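Local structure of fatty acid synthase 1, isoform A (Drosophila melanogaster, 6FN6) at residues R313-Q325 with E347-R359. The protein probably synthesises long-chain saturated fatty acids from acetyl-CoA and malonyl-CoA with NADPH, this piece holding its dehydratase, enoylreductase and ketoreductase modifying region. Sequence-based numbering, arbitrary orientation.
Sequences RNPDVLVANRLLQ and ETITAALGDSGVR
Thr348 opens the contact by laying CG2 against the ring of Pro315, 3.9 Å from CG. The same ring passes over the backbone of Ile349 and, one turn on, meets the methyl of Ala352, CB to CB 3.6 Å. Leu353, the last helical residue, sends CD2 to Leu318 CD1, the two side chains crossing nearly at right angles, and to the Ala320 methyl, while its carbonyl O accepts Asn321 ND2 at 3.1 Å on a lone pair, the N-H···O angle being 159°. Strands 303-309, 334-341 and 359-362 with the two helices between them form one half of a methyltransferase-like Rossmann fold, consistent with the pseudo-methyltransferase domain of animal fatty acid synthases. Past Gly354, Ser356 swings OG anti to its backbone N (chi1 172°) and donates to Asn321 OD1 at 2.7 Å, approaching from above the carbonyl plane; one amide thus bridges the end of helix 346-353, through ND2, and the loop after it, through OD1. With an alanine in place of Asn321, the Leu353 carbonyl and the Ser356 hydroxyl would probably both lose a partner, leaving the helix end and the following loop less firmly tied to helix 320-329. At Gly357 the carbonyl O borders Leu324 CD2. Val358 splits its branches: CG1 faces Ala320 CB at 4.0 Å, and CG2 packs 3.6 Å from Leu324 CD2. Val339 of strand 334-341 touches both Ala320 and Val358.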
# COMPACT_ATOMS: atom_id res chain seq x y z
N ARG A 313 -74.94 -10.31 -5.38
CA ARG A 313 -73.67 -10.95 -5.06
C ARG A 313 -72.60 -9.96 -4.60
O ARG A 313 -72.64 -8.78 -4.96
CB ARG A 313 -73.17 -11.74 -6.28
CG ARG A 313 -74.06 -12.92 -6.64
CD ARG A 313 -73.73 -13.45 -8.03
NE ARG A 313 -72.36 -13.93 -8.13
CZ ARG A 313 -71.68 -14.01 -9.26
NH1 ARG A 313 -72.24 -13.66 -10.41
NH2 ARG A 313 -70.43 -14.46 -9.26
N ASN A 314 -71.65 -10.46 -3.82
CA ASN A 314 -70.53 -9.68 -3.31
C ASN A 314 -69.58 -9.35 -4.46
O ASN A 314 -69.21 -10.22 -5.23
CB ASN A 314 -69.81 -10.49 -2.23
CG ASN A 314 -68.70 -9.71 -1.55
OD1 ASN A 314 -68.80 -8.50 -1.31
ND2 ASN A 314 -67.61 -10.41 -1.25
N PRO A 315 -69.19 -8.07 -4.59
CA PRO A 315 -68.29 -7.68 -5.68
C PRO A 315 -66.99 -8.48 -5.71
O PRO A 315 -66.36 -8.58 -6.77
CB PRO A 315 -68.01 -6.20 -5.37
CG PRO A 315 -69.22 -5.73 -4.65
CD PRO A 315 -69.67 -6.89 -3.83
N ASP A 316 -66.58 -9.02 -4.57
CA ASP A 316 -65.32 -9.73 -4.46
C ASP A 316 -65.38 -11.14 -5.06
O ASP A 316 -64.41 -11.60 -5.66
CB ASP A 316 -64.89 -9.82 -2.99
CG ASP A 316 -63.46 -10.31 -2.83
OD1 ASP A 316 -62.73 -10.36 -3.85
OD2 ASP A 316 -63.05 -10.62 -1.69
N VAL A 317 -66.51 -11.82 -4.88
CA VAL A 317 -66.60 -13.24 -5.24
C VAL A 317 -66.82 -13.49 -6.73
O VAL A 317 -66.71 -14.63 -7.18
CB VAL A 317 -67.73 -13.93 -4.44
CG1 VAL A 317 -67.44 -13.88 -2.95
CG2 VAL A 317 -69.09 -13.32 -4.76
N LEU A 318 -67.13 -12.45 -7.50
CA LEU A 318 -67.36 -12.61 -8.94
C LEU A 318 -66.11 -13.21 -9.59
O LEU A 318 -64.99 -12.99 -9.13
CB LEU A 318 -67.75 -11.29 -9.59
CG LEU A 318 -66.89 -10.06 -9.31
CD1 LEU A 318 -65.72 -9.95 -10.28
CD2 LEU A 318 -67.75 -8.80 -9.36
N VAL A 319 -66.31 -13.97 -10.66
CA VAL A 319 -65.22 -14.73 -11.28
C VAL A 319 -64.69 -14.08 -12.56
O VAL A 319 -63.75 -14.60 -13.17
CB VAL A 319 -65.68 -16.18 -11.59
CG1 VAL A 319 -66.16 -16.87 -10.32
CG2 VAL A 319 -66.77 -16.20 -12.66
N ALA A 320 -65.29 -12.96 -12.96
CA ALA A 320 -64.95 -12.30 -14.22
C ALA A 320 -63.45 -12.25 -14.49
O ALA A 320 -63.00 -12.59 -15.59
CB ALA A 320 -65.52 -10.88 -14.22
N ASN A 321 -62.67 -11.84 -13.49
CA ASN A 321 -61.22 -11.72 -13.66
C ASN A 321 -60.62 -13.05 -14.06
O ASN A 321 -59.80 -13.12 -14.98
CB ASN A 321 -60.57 -11.21 -12.37
CG ASN A 321 -60.76 -9.72 -12.16
OD1 ASN A 321 -61.21 -9.01 -13.06
ND2 ASN A 321 -60.40 -9.24 -10.97
N ARG A 322 -61.01 -14.11 -13.36
CA ARG A 322 -60.49 -15.44 -13.64
C ARG A 322 -60.82 -15.88 -15.06
O ARG A 322 -59.99 -16.47 -15.74
CB ARG A 322 -61.04 -16.46 -12.63
CG ARG A 322 -60.50 -17.87 -12.80
CD ARG A 322 -59.00 -17.95 -12.53
NE ARG A 322 -58.67 -17.60 -11.15
CZ ARG A 322 -57.44 -17.44 -10.69
NH1 ARG A 322 -56.40 -17.60 -11.50
NH2 ARG A 322 -57.24 -17.12 -9.42
N LEU A 323 -62.04 -15.59 -15.51
CA LEU A 323 -62.46 -15.96 -16.85
C LEU A 323 -61.60 -15.25 -17.89
O LEU A 323 -61.06 -15.89 -18.79
CB LEU A 323 -63.94 -15.63 -17.07
CG LEU A 323 -64.94 -16.29 -16.13
CD1 LEU A 323 -66.36 -15.91 -16.52
CD2 LEU A 323 -64.77 -17.81 -16.11
N LEU A 324 -61.48 -13.94 -17.77
CA LEU A 324 -60.67 -13.17 -18.71
C LEU A 324 -59.22 -13.65 -18.66
O LEU A 324 -58.52 -13.63 -19.68
CB LEU A 324 -60.74 -11.68 -18.39
CG LEU A 324 -59.92 -10.75 -19.29
CD1 LEU A 324 -60.32 -10.91 -20.76
CD2 LEU A 324 -60.07 -9.30 -18.85
N GLN A 325 -58.78 -14.08 -17.49
CA GLN A 325 -57.41 -14.56 -17.31
C GLN A 325 -57.20 -15.87 -18.07
O GLN A 325 -56.13 -16.09 -18.65
CB GLN A 325 -57.10 -14.73 -15.83
CG GLN A 325 -55.62 -14.84 -15.53
CD GLN A 325 -55.33 -14.94 -14.04
OE1 GLN A 325 -56.00 -14.31 -13.22
NE2 GLN A 325 -54.33 -15.74 -13.69
N GLU A 347 -70.11 1.93 -9.37
CA GLU A 347 -68.90 2.43 -8.72
C GLU A 347 -68.30 1.40 -7.77
O GLU A 347 -67.08 1.23 -7.72
CB GLU A 347 -69.19 3.73 -7.95
CG GLU A 347 -69.09 5.00 -8.80
CD GLU A 347 -70.33 5.25 -9.63
OE1 GLU A 347 -71.41 4.73 -9.28
OE2 GLU A 347 -70.23 5.98 -10.65
N THR A 348 -69.15 0.70 -7.04
CA THR A 348 -68.70 -0.32 -6.10
C THR A 348 -68.04 -1.49 -6.83
O THR A 348 -66.95 -1.94 -6.45
CB THR A 348 -69.87 -0.85 -5.24
OG1 THR A 348 -70.51 0.24 -4.56
CG2 THR A 348 -69.38 -1.87 -4.22
N ILE A 349 -68.70 -1.98 -7.87
CA ILE A 349 -68.21 -3.13 -8.63
C ILE A 349 -66.91 -2.81 -9.35
O ILE A 349 -65.98 -3.62 -9.35
CB ILE A 349 -69.29 -3.61 -9.63
CG1 ILE A 349 -70.45 -4.27 -8.88
CG2 ILE A 349 -68.69 -4.58 -10.66
CD1 ILE A 349 -71.66 -4.58 -9.74
N THR A 350 -66.84 -1.64 -9.97
CA THR A 350 -65.68 -1.25 -10.77
C THR A 350 -64.40 -1.32 -9.95
O THR A 350 -63.35 -1.71 -10.46
CB THR A 350 -65.84 0.17 -11.35
OG1 THR A 350 -67.12 0.29 -11.99
CG2 THR A 350 -64.75 0.47 -12.36
N ALA A 351 -64.49 -0.94 -8.68
CA ALA A 351 -63.34 -0.93 -7.79
C ALA A 351 -62.86 -2.35 -7.49
O ALA A 351 -61.66 -2.61 -7.44
CB ALA A 351 -63.67 -0.20 -6.50
N ALA A 352 -63.80 -3.26 -7.30
CA ALA A 352 -63.49 -4.64 -6.95
C ALA A 352 -62.66 -5.34 -8.03
O ALA A 352 -61.70 -6.04 -7.72
CB ALA A 352 -64.77 -5.41 -6.69
N LEU A 353 -63.05 -5.16 -9.29
CA LEU A 353 -62.33 -5.78 -10.41
C LEU A 353 -60.87 -5.36 -10.46
O LEU A 353 -59.99 -6.19 -10.71
CB LEU A 353 -63.02 -5.44 -11.73
CG LEU A 353 -64.42 -6.01 -11.92
CD1 LEU A 353 -65.10 -5.37 -13.12
CD2 LEU A 353 -64.35 -7.52 -12.10
N GLY A 354 -60.61 -4.08 -10.24
CA GLY A 354 -59.24 -3.58 -10.19
C GLY A 354 -58.56 -3.40 -11.53
O GLY A 354 -59.16 -2.95 -12.50
N ASP A 355 -57.28 -3.76 -11.56
CA ASP A 355 -56.43 -3.56 -12.73
C ASP A 355 -56.51 -4.74 -13.70
O ASP A 355 -55.54 -5.07 -14.38
CB ASP A 355 -54.98 -3.34 -12.29
CG ASP A 355 -54.08 -2.91 -13.43
OD1 ASP A 355 -54.57 -2.26 -14.37
OD2 ASP A 355 -52.87 -3.22 -13.38
N SER A 356 -57.68 -5.38 -13.76
CA SER A 356 -57.85 -6.57 -14.59
C SER A 356 -58.22 -6.22 -16.02
O SER A 356 -57.83 -6.90 -16.96
CB SER A 356 -58.93 -7.47 -13.98
OG SER A 356 -59.24 -8.54 -14.85
N GLY A 357 -58.99 -5.14 -16.18
CA GLY A 357 -59.44 -4.71 -17.49
C GLY A 357 -60.76 -5.33 -17.89
O GLY A 357 -61.02 -5.59 -19.06
N VAL A 358 -61.61 -5.57 -16.89
CA VAL A 358 -62.96 -6.06 -17.13
C VAL A 358 -63.88 -4.86 -17.05
O VAL A 358 -63.95 -4.18 -16.02
CB VAL A 358 -63.35 -7.16 -16.11
CG1 VAL A 358 -64.81 -7.54 -16.26
CG2 VAL A 358 -62.47 -8.38 -16.29
N ARG A 359 -64.60 -4.60 -18.13
CA ARG A 359 -65.51 -3.46 -18.17
C ARG A 359 -66.78 -3.77 -17.38
O ARG A 359 -66.98 -4.90 -16.94
CB ARG A 359 -65.84 -3.08 -19.61
CG ARG A 359 -66.44 -4.19 -20.45
CD ARG A 359 -66.16 -3.96 -21.92
NE ARG A 359 -67.03 -4.78 -22.77
CZ ARG A 359 -68.26 -4.43 -23.12
NH1 ARG A 359 -68.79 -3.29 -22.70
NH2 ARG A 359 -68.98 -5.23 -23.90